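Local atomic coordinates of phycocyanobilin lyase subunit beta (Nostoc sp. PCC 7120, PDB entry 5N3U), a protein that associates with CpcE to form a lyase, and is probably required for attaching the phycocyanobilin chromophore to the CpcA gene product. Residues Lys137-Leu142 / Val159-Leu164; Val97-Ala102 / Lys116-Leu121; Ser109-Ala114 / Trp151-Ala156; Gln66-Ile71 / Pro92-Val97. One frame throughout, in Å; residues are numbered along the deposited sequence.

Contact 1 of 4, residues Lys137-Leu142 / Val159-Leu164; sequences KALETL and VGLQGL
L139 and L142 on helix 130-145 meet L161 and L164 across a wholly apolar seam, with the branched ends of the leucines doing nearly all the touching. One methyl of L161, CD2, touches both L139 and L142: it sits 3.5 Å from L139 CD1, tighter than usual for two carbons, and 3.6 Å from L142 CB. The L139 and L161 side chains cross at about a right angle; L139 has CG anti to the backbone N (chi1 172°), beside the carbonyl carbon. L142 sets its CD1 against the backbone of the facing helix, 3.6 Å from G160 C. Glycine suits that place, since a CB there would point toward the contact and lie only 2.7 Å from L142 CD2. The two helices follow each other in the chain and run antiparallel, their segment axes 9.9 Å apart and 154° between their directions, the helical hairpin from which HEAT repeats are built. L164, farther along the chain, adds its CD1, which lies 3.9 Å from L139 CB and 4.0 Å from L142 CD1. Beyond the two segments, L139 and L164 both touch I174 of helix 171-184, while L142 rests on A115. On the far side of helix 130-145, away from the leucines, K137 NZ forms a salt bridge with E140, 2.7 Å from E140 OE1 on its syn side, and a second with D64 of a lyase alpha subunit chain.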
loop_
_atom_site.group_PDB
_atom_site.type_symbol
_atom_site.label_atom_id
_atom_site.label_comp_id
_atom_site.label_asym_id
_atom_site.label_seq_id
_atom_site.Cartn_x
_atom_site.Cartn_y
_atom_site.Cartn_z
ATOM N N LYS B 137 6.565 25.298 -11.085
ATOM C CA LYS B 137 5.567 24.273 -10.793
ATOM C C LYS B 137 6.125 23.311 -9.740
ATOM O O LYS B 137 5.415 22.816 -8.903
ATOM C CB LYS B 137 5.259 23.440 -12.047
ATOM C CG LYS B 137 4.676 24.149 -13.237
ATOM C CD LYS B 137 3.381 24.874 -12.941
ATOM C CE LYS B 137 2.201 23.895 -12.701
ATOM N NZ LYS B 137 1.131 24.843 -12.174
ATOM N N ALA B 138 7.428 23.024 -9.807
ATOM C CA ALA B 138 8.041 22.167 -8.804
ATOM C C ALA B 138 7.918 22.769 -7.422
ATOM O O ALA B 138 7.469 22.115 -6.481
ATOM C CB ALA B 138 9.476 21.917 -9.161
ATOM N N LEU B 139 8.190 24.065 -7.342
ATOM C CA LEU B 139 8.043 24.791 -6.122
ATOM C C LEU B 139 6.648 24.696 -5.608
ATOM O O LEU B 139 6.452 24.366 -4.426
ATOM C CB LEU B 139 8.482 26.284 -6.341
ATOM C CG LEU B 139 8.192 27.214 -5.173
ATOM C CD1 LEU B 139 8.946 26.752 -3.943
ATOM C CD2 LEU B 139 8.530 28.684 -5.520
ATOM N N GLU B 140 5.646 24.918 -6.444
ATOM C CA GLU B 140 4.242 24.863 -5.965
ATOM C C GLU B 140 3.961 23.519 -5.333
ATOM O O GLU B 140 3.293 23.417 -4.324
ATOM C CB GLU B 140 3.222 25.111 -7.098
ATOM C CG GLU B 140 3.236 26.532 -7.652
ATOM C CD GLU B 140 2.595 26.728 -9.101
ATOM O OE1 GLU B 140 1.893 25.830 -9.728
ATOM O OE2 GLU B 140 2.862 27.811 -9.681
ATOM N N THR B 141 4.451 22.445 -5.958
ATOM C CA THR B 141 4.181 21.129 -5.407
ATOM C C THR B 141 4.903 20.932 -4.118
ATOM O O THR B 141 4.345 20.321 -3.206
ATOM C CB THR B 141 4.586 20.027 -6.413
ATOM O OG1 THR B 141 3.601 20.070 -7.433
ATOM C CG2 THR B 141 4.372 18.636 -5.868
ATOM N N LEU B 142 6.154 21.358 -4.061
ATOM C CA LEU B 142 6.913 21.208 -2.841
ATOM C C LEU B 142 6.325 21.983 -1.684
ATOM O O LEU B 142 6.352 21.517 -0.542
ATOM C CB LEU B 142 8.341 21.598 -3.037
ATOM C CG LEU B 142 9.200 20.598 -3.792
ATOM C CD1 LEU B 142 10.453 21.225 -4.247
ATOM C CD2 LEU B 142 9.581 19.433 -2.925
ATOM N N VAL B 159 14.295 19.382 1.543
ATOM C CA VAL B 159 15.444 19.105 0.723
ATOM C C VAL B 159 15.195 19.525 -0.732
ATOM O O VAL B 159 16.071 20.053 -1.432
ATOM C CB VAL B 159 15.819 17.639 0.778
ATOM C CG1 VAL B 159 16.983 17.318 -0.174
ATOM C CG2 VAL B 159 16.217 17.198 2.212
ATOM N N GLY B 160 13.981 19.264 -1.227
ATOM C CA GLY B 160 13.635 19.686 -2.563
ATOM C C GLY B 160 13.704 21.202 -2.675
ATOM O O GLY B 160 14.299 21.711 -3.575
ATOM N N LEU B 161 13.118 21.875 -1.722
ATOM C CA LEU B 161 13.084 23.320 -1.691
ATOM C C LEU B 161 14.460 23.920 -1.676
ATOM O O LEU B 161 14.710 24.899 -2.388
ATOM C CB LEU B 161 12.284 23.837 -0.542
ATOM C CG LEU B 161 10.796 23.680 -0.514
ATOM C CD1 LEU B 161 10.218 24.070 0.839
ATOM C CD2 LEU B 161 10.037 24.451 -1.604
ATOM N N GLN B 162 15.384 23.325 -0.957
ATOM C CA GLN B 162 16.735 23.831 -0.950
ATOM C C GLN B 162 17.366 23.725 -2.281
ATOM O O GLN B 162 18.226 24.525 -2.665
ATOM C CB GLN B 162 17.586 23.034 0.029
ATOM C CG GLN B 162 18.940 23.660 0.384
ATOM C CD GLN B 162 19.762 22.706 1.263
ATOM O OE1 GLN B 162 19.307 22.203 2.261
ATOM N NE2 GLN B 162 20.949 22.418 0.845
ATOM N N GLY B 163 17.058 22.657 -3.001
ATOM C CA GLY B 163 17.556 22.529 -4.340
ATOM C C GLY B 163 17.151 23.623 -5.289
ATOM O O GLY B 163 17.795 23.807 -6.319
ATOM N N LEU B 164 16.069 24.317 -5.002
ATOM C CA LEU B 164 15.674 25.394 -5.860
ATOM C C LEU B 164 16.369 26.786 -5.553
ATOM O O LEU B 164 15.962 27.800 -6.086
ATOM C CB LEU B 164 14.151 25.506 -5.831
ATOM C CG LEU B 164 13.348 24.304 -6.422
ATOM C CD1 LEU B 164 11.899 24.461 -6.082
ATOM C CD2 LEU B 164 13.462 24.232 -7.914
#

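Contact 2 of 4, residues Val97-Ala102 / Lys116-Leu121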
loop_
_atom_site.group_PDB
_atom_site.type_symbol
_atom_site.label_atom_id
_atom_site.label_comp_id
_atom_site.label_asym_id
_atom_site.label_seq_id
_atom_site.Cartn_x
_atom_site.Cartn_y
_atom_site.Cartn_z
ATOM N N VAL B 97 5.595 13.541 -14.029
ATOM C CA VAL B 97 5.625 12.311 -13.264
ATOM C C VAL B 97 6.030 12.544 -11.822
ATOM O O VAL B 97 5.466 11.951 -10.895
ATOM C CB VAL B 97 6.503 11.220 -13.929
ATOM C CG1 VAL B 97 6.939 10.089 -13.019
ATOM C CG2 VAL B 97 5.714 10.650 -15.097
ATOM N N LEU B 98 7.068 13.319 -11.590
ATOM C CA LEU B 98 7.494 13.570 -10.261
ATOM C C LEU B 98 6.484 14.322 -9.426
ATOM O O LEU B 98 6.294 14.065 -8.239
ATOM C CB LEU B 98 8.821 14.311 -10.231
ATOM C CG LEU B 98 10.093 13.536 -10.214
ATOM C CD1 LEU B 98 10.095 12.296 -11.023
ATOM C CD2 LEU B 98 11.273 14.453 -10.536
ATOM N N ILE B 99 5.793 15.237 -10.063
ATOM C CA ILE B 99 4.712 15.963 -9.341
ATOM C C ILE B 99 3.578 15.058 -8.926
ATOM O O ILE B 99 3.128 15.024 -7.743
ATOM C CB ILE B 99 4.171 17.078 -10.200
ATOM C CG1 ILE B 99 5.168 18.187 -10.226
ATOM C CG2 ILE B 99 2.847 17.573 -9.661
ATOM C CD1 ILE B 99 4.739 19.316 -11.165
ATOM N N ASP B 100 3.217 14.154 -9.816
ATOM C CA ASP B 100 2.208 13.202 -9.480
ATOM C C ASP B 100 2.573 12.307 -8.363
ATOM O O ASP B 100 1.769 12.029 -7.498
ATOM C CB ASP B 100 1.945 12.270 -10.682
ATOM C CG ASP B 100 0.969 12.845 -11.591
ATOM O OD1 ASP B 100 0.308 13.818 -11.168
ATOM O OD2 ASP B 100 0.828 12.375 -12.750
ATOM N N ALA B 101 3.778 11.795 -8.393
ATOM C CA ALA B 101 4.301 10.972 -7.379
ATOM C C ALA B 101 4.405 11.653 -6.062
ATOM O O ALA B 101 3.964 11.129 -5.072
ATOM C CB ALA B 101 5.686 10.502 -7.773
ATOM N N ALA B 102 4.929 12.857 -6.032
ATOM C CA ALA B 102 5.002 13.600 -4.798
ATOM C C ALA B 102 3.651 13.943 -4.204
ATOM O O ALA B 102 3.464 13.874 -3.000
ATOM C CB ALA B 102 5.791 14.837 -5.015
ATOM N N LYS B 116 12.659 15.106 -3.333
ATOM C CA LYS B 116 14.059 15.422 -3.596
ATOM C C LYS B 116 14.315 15.744 -5.038
ATOM O O LYS B 116 14.968 16.746 -5.346
ATOM C CB LYS B 116 14.970 14.316 -3.142
ATOM C CG LYS B 116 16.466 14.655 -3.232
ATOM C CD LYS B 116 17.330 13.518 -2.698
ATOM C CE LYS B 116 18.797 13.880 -2.690
ATOM N NZ LYS B 116 19.570 12.613 -2.537
ATOM N N GLY B 117 13.842 14.897 -5.934
ATOM C CA GLY B 117 14.025 15.093 -7.326
ATOM C C GLY B 117 13.479 16.405 -7.892
ATOM O O GLY B 117 14.115 17.037 -8.723
ATOM N N LEU B 118 12.338 16.814 -7.392
ATOM C CA LEU B 118 11.678 18.005 -7.896
ATOM C C LEU B 118 12.596 19.255 -7.787
ATOM O O LEU B 118 12.398 20.226 -8.535
ATOM C CB LEU B 118 10.412 18.250 -7.166
ATOM C CG LEU B 118 9.263 17.443 -7.738
ATOM C CD1 LEU B 118 8.083 17.540 -6.845
ATOM C CD2 LEU B 118 8.928 17.917 -9.175
ATOM N N GLY B 119 13.525 19.291 -6.826
ATOM C CA GLY B 119 14.337 20.514 -6.676
ATOM C C GLY B 119 15.613 20.485 -7.448
ATOM O O GLY B 119 16.417 21.393 -7.340
ATOM N N ASN B 120 15.866 19.438 -8.209
ATOM C CA ASN B 120 17.156 19.216 -8.795
ATOM C C ASN B 120 17.162 18.863 -10.275
ATOM O O ASN B 120 18.163 18.510 -10.814
ATOM C CB ASN B 120 17.844 18.119 -7.919
ATOM C CG ASN B 120 18.075 18.628 -6.481
ATOM O OD1 ASN B 120 17.406 18.288 -5.431
ATOM N ND2 ASN B 120 18.919 19.553 -6.441
ATOM N N LEU B 121 16.053 19.002 -10.986
ATOM C CA LEU B 121 16.063 18.712 -12.395
ATOM C C LEU B 121 16.845 19.836 -13.202
ATOM O O LEU B 121 16.978 20.976 -12.773
ATOM C CB LEU B 121 14.619 18.641 -12.915
ATOM C CG LEU B 121 13.736 17.603 -12.208
ATOM C CD1 LEU B 121 12.374 17.530 -12.913
ATOM C CD2 LEU B 121 14.388 16.261 -12.265
#
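L98 and L118 bring their backbones nearest, with 6.5 Å between L98 CA and L118 CA, where helix 95-104 passes the C-terminal part of helix 108-118 and the chain that leaves it. L118 is the central side chain. Its CG stands anti to the carbonyl carbon, and chi1 -84° with chi2 170° places the two methyls against different partners. CD2 lies 3.8 Å from L98 CB and 3.9 Å from I99 CG1, the isoleucine crossing the leucine at about a right angle; CD1 meets A102, 4.0 Å from its CB. The small alanine one turn on from L98 leaves room for that second methyl. L98 itself extends past L118 and meets L121 tip to tip, CD2 to CD2 at 4.0 Å. The same L98 methyl lies over the backbone at G117, 4.0 Å from G117 C, and a CB on that glycine would stand only 3.3 Å from it, so a residue with no side chain fits this close passage. Cut back to alanine, L118 would lose both methyls, which would probably leave L98, I99 and A102 facing a gap. Leucine, isoleucine and alanine suit this buried place because the side chains meet through carbon atoms. The two helices follow each other in the chain within the HEAT-repeat region, and the contact lies about 3 Å, centre to centre, from the middle of the chain. Helix 130-145 packs over L118 and I99 through A138 and T141, while helix 76-89 touches L98 through I83.

Contact 3 of 4, residues Ser109-Ala114 / Trp151-Ala156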
loop_
_atom_site.group_PDB
_atom_site.type_symbol
_atom_site.label_atom_id
_atom_site.label_comp_id
_atom_site.label_asym_id
_atom_site.label_seq_id
_atom_site.Cartn_x
_atom_site.Cartn_y
_atom_site.Cartn_z
ATOM N N SER B 109 8.097 6.058 0.388
ATOM C CA SER B 109 9.352 5.917 -0.273
ATOM C C SER B 109 9.255 6.575 -1.657
ATOM O O SER B 109 10.244 7.211 -2.136
ATOM C CB SER B 109 9.721 4.398 -0.477
ATOM O OG SER B 109 8.645 3.650 -1.052
ATOM N N VAL B 110 8.087 6.457 -2.303
ATOM C CA VAL B 110 7.919 7.057 -3.640
ATOM C C VAL B 110 7.882 8.561 -3.543
ATOM O O VAL B 110 8.532 9.257 -4.326
ATOM C CB VAL B 110 6.662 6.537 -4.305
ATOM C CG1 VAL B 110 6.319 7.366 -5.566
ATOM C CG2 VAL B 110 6.826 5.106 -4.655
ATOM N N ARG B 111 7.061 9.084 -2.653
ATOM C CA ARG B 111 6.909 10.503 -2.474
ATOM C C ARG B 111 8.223 11.221 -2.101
ATOM O O ARG B 111 8.470 12.343 -2.578
ATOM C CB ARG B 111 5.833 10.768 -1.401
ATOM C CG ARG B 111 4.460 10.169 -1.715
ATOM C CD ARG B 111 3.382 10.492 -0.686
ATOM N NE ARG B 111 3.075 11.904 -0.830
ATOM C CZ ARG B 111 2.488 12.645 0.087
ATOM N NH1 ARG B 111 2.064 12.131 1.247
ATOM N NH2 ARG B 111 2.312 13.911 -0.180
ATOM N N ARG B 112 9.027 10.628 -1.196
ATOM C CA ARG B 112 10.221 11.263 -0.752
ATOM C C ARG B 112 11.199 11.373 -1.883
ATOM O O ARG B 112 11.902 12.398 -1.996
ATOM C CB ARG B 112 10.881 10.547 0.425
ATOM C CG ARG B 112 10.014 10.579 1.715
ATOM C CD ARG B 112 10.696 9.976 2.912
ATOM N NE ARG B 112 11.045 8.585 2.673
ATOM C CZ ARG B 112 10.508 7.524 3.320
ATOM N NH1 ARG B 112 9.610 7.669 4.291
ATOM N NH2 ARG B 112 10.868 6.332 2.966
ATOM N N ALA B 113 11.293 10.323 -2.687
ATOM C CA ALA B 113 12.204 10.295 -3.845
ATOM C C ALA B 113 11.833 11.377 -4.848
ATOM O O ALA B 113 12.689 11.996 -5.431
ATOM C CB ALA B 113 12.233 8.902 -4.527
ATOM N N ALA B 114 10.528 11.596 -5.017
ATOM C CA ALA B 114 10.042 12.569 -5.954
ATOM C C ALA B 114 10.290 14.011 -5.441
ATOM O O ALA B 114 10.751 14.840 -6.192
ATOM C CB ALA B 114 8.592 12.315 -6.185
ATOM N N TRP B 151 6.330 13.276 9.009
ATOM C CA TRP B 151 7.561 14.093 9.172
ATOM C C TRP B 151 8.498 13.841 8.021
ATOM O O TRP B 151 9.165 14.785 7.588
ATOM C CB TRP B 151 8.283 13.811 10.527
ATOM C CG TRP B 151 8.919 12.526 10.545
ATOM C CD1 TRP B 151 8.373 11.327 10.908
ATOM C CD2 TRP B 151 10.241 12.261 10.148
ATOM N NE1 TRP B 151 9.255 10.339 10.703
ATOM C CE2 TRP B 151 10.435 10.895 10.252
ATOM C CE3 TRP B 151 11.266 13.057 9.642
ATOM C CZ2 TRP B 151 11.618 10.300 9.905
ATOM C CZ3 TRP B 151 12.443 12.463 9.308
ATOM C CH2 TRP B 151 12.620 11.111 9.442
ATOM N N SER B 152 8.622 12.594 7.560
ATOM C CA SER B 152 9.605 12.298 6.534
ATOM C C SER B 152 9.255 12.944 5.162
ATOM O O SER B 152 10.175 13.226 4.352
ATOM C CB SER B 152 9.838 10.805 6.393
ATOM O OG SER B 152 8.754 10.159 5.790
ATOM N N ILE B 153 7.962 13.172 4.893
ATOM C CA ILE B 153 7.548 13.873 3.701
ATOM C C ILE B 153 7.941 15.306 3.816
ATOM O O ILE B 153 8.472 15.907 2.864
ATOM C CB ILE B 153 6.000 13.810 3.484
ATOM C CG1 ILE B 153 5.484 12.399 3.310
ATOM C CG2 ILE B 153 5.623 14.639 2.275
ATOM C CD1 ILE B 153 6.296 11.560 2.415
ATOM N N ARG B 154 7.683 15.906 4.967
ATOM C CA ARG B 154 8.107 17.304 5.180
ATOM C C ARG B 154 9.615 17.450 5.102
ATOM O O ARG B 154 10.088 18.390 4.528
ATOM C CB ARG B 154 7.591 17.904 6.532
ATOM C CG ARG B 154 6.108 17.885 6.708
ATOM C CD ARG B 154 5.630 18.835 7.825
ATOM N NE ARG B 154 6.042 18.402 9.176
ATOM C CZ ARG B 154 5.599 17.353 9.878
ATOM N NH1 ARG B 154 4.689 16.504 9.418
ATOM N NH2 ARG B 154 6.106 17.141 11.115
ATOM N N TYR B 155 10.362 16.484 5.622
ATOM C CA TYR B 155 11.809 16.551 5.523
ATOM C C TYR B 155 12.249 16.559 4.067
ATOM O O TYR B 155 13.070 17.383 3.619
ATOM C CB TYR B 155 12.376 15.333 6.281
ATOM C CG TYR B 155 13.883 15.324 6.415
ATOM C CD1 TYR B 155 14.673 14.913 5.375
ATOM C CD2 TYR B 155 14.493 15.698 7.595
ATOM C CE1 TYR B 155 16.072 14.886 5.465
ATOM C CE2 TYR B 155 15.891 15.704 7.702
ATOM C CZ TYR B 155 16.664 15.315 6.658
ATOM O OH TYR B 155 18.058 15.305 6.759
ATOM N N ALA B 156 11.718 15.611 3.279
ATOM C CA ALA B 156 12.072 15.534 1.887
ATOM C C ALA B 156 11.685 16.803 1.148
ATOM O O ALA B 156 12.391 17.215 0.248
ATOM C CB ALA B 156 11.407 14.323 1.218
#
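R112 and S152 meet on the HEAT-repeat stacking surface where helix 108-118 lies beside helix 151-163, the segments only 16° from parallel and their axes 8.8 Å apart. R112 runs along the facing helix and bends at chi3 (-59°), which turns its NH1 to S152 OG. That hydrogen bond is 3.0 Å long and fairly straight, with the hydroxyl at the edge of the guanidinium and near its plane. The aliphatic part of the arginine is used as well: CG lies 3.9 Å from I153 CD1, and CB lies 3.9 Å from A156 CB, a small residue where the backbones come nearest. I153 CD1 also touches R111 CB at 3.9 Å, and its side chain crosses that of R111, lying over one face of the guanidinium. The R111 charge is met elsewhere, by D148 through a salt bridge, while its NE bonds A102 O. S152 OG has a second partner in E150 OE2, and R112 NH2 bonds S238 of a lyase alpha subunit chain. A leucine in place of R112 would probably leave S152 without its donor and lose the bond to S238 of the alpha subunit. Long arginines thus serve this buried interface twice, with methylenes against I153 and A156 and with polar ends bonded to hydroxyl, carbonyl and carboxylate partners.

Contact 4 of 4, residues Gln66-Ile71 / Pro92-Val97; sequences QLLTQI and PRALDV
L68 and V97 form the middle of this contact, L68 at the end of helix 64-69 and V97 in the first turn of helix 95-104. CD2 of L68 does most of the touching: it is 3.9 Å from V97 CG2 and 3.8 Å from A94 CA, where an alanine is small enough to let the leucine reach the backbone. The other methyl, CD1, approaches the carbonyl of the preceding residue, 3.9 Å from R93 O. V97 divides its two branches between two partners. While CG2 faces L68, CG1, placed anti to the backbone N (chi1 162°), meets I71 CD1 tip to tip at 3.6 Å. A beta-branched valine is well suited to this, offering one methyl to each neighbour. I71 comes from the chain just after the helix, where Q70 has already left helical geometry. Around these carbons, I83 of helix 76-89 touches V97 and R79 of the same helix touches I71, so the helix between the two segments in sequence also lies against their contact, as expected in a stack of HEAT repeats. The R93 side chain rests on V64 and P65, its guanidinium held by a salt bridge to D91 and a hydrogen bond to the G140 carbonyl of a lyase alpha subunit chain. D96 forms a salt bridge to R75 of that chain, and L68 packs on its P142. The side chains therefore meet through apolar groups, with charged groups at the margin, some of them bonded to the partner subunit, consistent with a surface that serves both the fold and the assembly.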
loop_
_atom_site.group_PDB
_atom_site.type_symbol
_atom_site.label_atom_id
_atom_site.label_comp_id
_atom_site.label_asym_id
_atom_site.label_seq_id
_atom_site.Cartn_x
_atom_site.Cartn_y
_atom_site.Cartn_z
ATOM N N GLN B 66 11.537 5.762 -21.738
ATOM C CA GLN B 66 11.077 4.463 -21.234
ATOM C C GLN B 66 10.901 4.454 -19.729
ATOM O O GLN B 66 9.917 3.873 -19.213
ATOM C CB GLN B 66 12.034 3.364 -21.691
ATOM C CG GLN B 66 11.740 2.953 -23.162
ATOM C CD GLN B 66 12.886 2.187 -23.728
ATOM O OE1 GLN B 66 13.987 2.718 -23.805
ATOM N NE2 GLN B 66 12.672 0.943 -24.073
ATOM N N LEU B 67 11.810 5.068 -19.003
ATOM C CA LEU B 67 11.527 5.230 -17.559
ATOM C C LEU B 67 10.180 5.910 -17.312
ATOM O O LEU B 67 9.435 5.469 -16.474
ATOM C CB LEU B 67 12.560 5.998 -16.888
ATOM C CG LEU B 67 13.866 5.253 -16.577
ATOM C CD1 LEU B 67 14.948 6.268 -16.337
ATOM C CD2 LEU B 67 13.733 4.367 -15.345
ATOM N N LEU B 68 9.836 6.971 -18.045
ATOM C CA LEU B 68 8.548 7.653 -17.833
ATOM C C LEU B 68 7.310 6.844 -18.175
ATOM O O LEU B 68 6.271 7.140 -17.600
ATOM C CB LEU B 68 8.400 8.956 -18.605
ATOM C CG LEU B 68 9.386 10.015 -18.262
ATOM C CD1 LEU B 68 9.448 11.173 -19.276
ATOM C CD2 LEU B 68 9.185 10.532 -16.908
ATOM N N THR B 69 7.380 5.915 -19.108
ATOM C CA THR B 69 6.239 5.199 -19.583
ATOM C C THR B 69 6.233 3.737 -19.147
ATOM O O THR B 69 5.333 3.016 -19.513
ATOM C CB THR B 69 6.168 5.207 -21.124
ATOM O OG1 THR B 69 7.371 4.685 -21.665
ATOM C CG2 THR B 69 6.019 6.645 -21.646
ATOM N N GLN B 70 7.211 3.302 -18.362
ATOM C CA GLN B 70 7.224 1.915 -17.819
ATOM C C GLN B 70 7.313 1.975 -16.302
ATOM O O GLN B 70 8.168 1.308 -15.681
ATOM C CB GLN B 70 8.416 1.124 -18.372
ATOM C CG GLN B 70 8.228 0.947 -19.883
ATOM C CD GLN B 70 9.420 0.304 -20.601
ATOM O OE1 GLN B 70 10.229 -0.384 -20.002
ATOM N NE2 GLN B 70 9.565 0.614 -21.883
ATOM N N ILE B 71 6.457 2.812 -15.700
ATOM C CA ILE B 71 6.400 2.933 -14.263
ATOM C C ILE B 71 5.438 1.847 -13.764
ATOM O O ILE B 71 4.334 1.686 -14.293
ATOM C CB ILE B 71 5.955 4.298 -13.822
ATOM C CG1 ILE B 71 7.063 5.269 -14.156
ATOM C CG2 ILE B 71 5.723 4.303 -12.310
ATOM C CD1 ILE B 71 6.659 6.684 -13.985
ATOM N N PRO B 92 14.500 17.288 -17.022
ATOM C CA PRO B 92 13.278 18.008 -16.627
ATOM C C PRO B 92 12.022 17.542 -17.334
ATOM O O PRO B 92 10.923 17.922 -16.920
ATOM C CB PRO B 92 13.640 19.491 -16.976
ATOM C CG PRO B 92 14.608 19.336 -18.117
ATOM C CD PRO B 92 15.433 18.191 -17.743
ATOM N N ARG B 93 12.124 16.655 -18.323
ATOM C CA ARG B 93 10.929 16.049 -18.883
ATOM C C ARG B 93 10.181 15.163 -17.868
ATOM O O ARG B 93 9.046 14.887 -18.058
ATOM C CB ARG B 93 11.218 15.238 -20.102
ATOM C CG ARG B 93 11.700 16.064 -21.329
ATOM C CD ARG B 93 12.013 15.095 -22.441
ATOM N NE ARG B 93 13.254 14.383 -22.175
ATOM C CZ ARG B 93 13.710 13.365 -22.906
ATOM N NH1 ARG B 93 13.087 12.983 -23.985
ATOM N NH2 ARG B 93 14.829 12.750 -22.555
ATOM N N ALA B 94 10.830 14.810 -16.785
ATOM C CA ALA B 94 10.229 14.010 -15.708
ATOM C C ALA B 94 9.412 14.844 -14.736
ATOM O O ALA B 94 8.867 14.301 -13.792
ATOM C CB ALA B 94 11.370 13.310 -14.964
ATOM N N LEU B 95 9.329 16.155 -14.930
ATOM C CA LEU B 95 8.586 17.005 -13.990
ATOM C C LEU B 95 7.155 16.470 -13.634
ATOM O O LEU B 95 6.779 16.290 -12.448
ATOM C CB LEU B 95 8.485 18.383 -14.578
ATOM C CG LEU B 95 7.660 19.358 -13.748
ATOM C CD1 LEU B 95 8.342 19.714 -12.458
ATOM C CD2 LEU B 95 7.269 20.637 -14.502
ATOM N N ASP B 96 6.343 16.244 -14.649
ATOM C CA ASP B 96 4.913 15.882 -14.364
ATOM C C ASP B 96 4.780 14.536 -13.655
ATOM O O ASP B 96 3.978 14.414 -12.783
ATOM C CB ASP B 96 4.097 15.883 -15.655
ATOM C CG ASP B 96 3.961 17.323 -16.283
ATOM O OD1 ASP B 96 4.034 18.413 -15.583
ATOM O OD2 ASP B 96 3.751 17.376 -17.504
ATOM N N VAL B 97 5.595 13.541 -14.029
ATOM C CA VAL B 97 5.625 12.311 -13.264
ATOM C C VAL B 97 6.030 12.544 -11.822
ATOM O O VAL B 97 5.466 11.951 -10.895
ATOM C CB VAL B 97 6.503 11.220 -13.929
ATOM C CG1 VAL B 97 6.939 10.089 -13.019
ATOM C CG2 VAL B 97 5.714 10.650 -15.097
#

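From the N-terminal side, contact 4 closes first, bringing 66-71 back against 92-97 around helix 76-89. Contact 2 opens where it ends, since the two share V97, and joins helices 95-104 and 108-118 into a short hairpin. Contact 3 starts inside that loop, at 109-114, and reaches much farther along the chain to 151-156, so it crosses contact 2. It crosses contact 1 as well, whose first segment, 137-142, lies inside the loop of contact 3 and whose second lies beyond it. Contacts 4, 2 and 1 are in series. Contacts 1 and 2 join consecutive helices, while contacts 4 and 3 each bridge a skipped helix. Contacts 3 and 4 lie on opposite sides of the chain's centre.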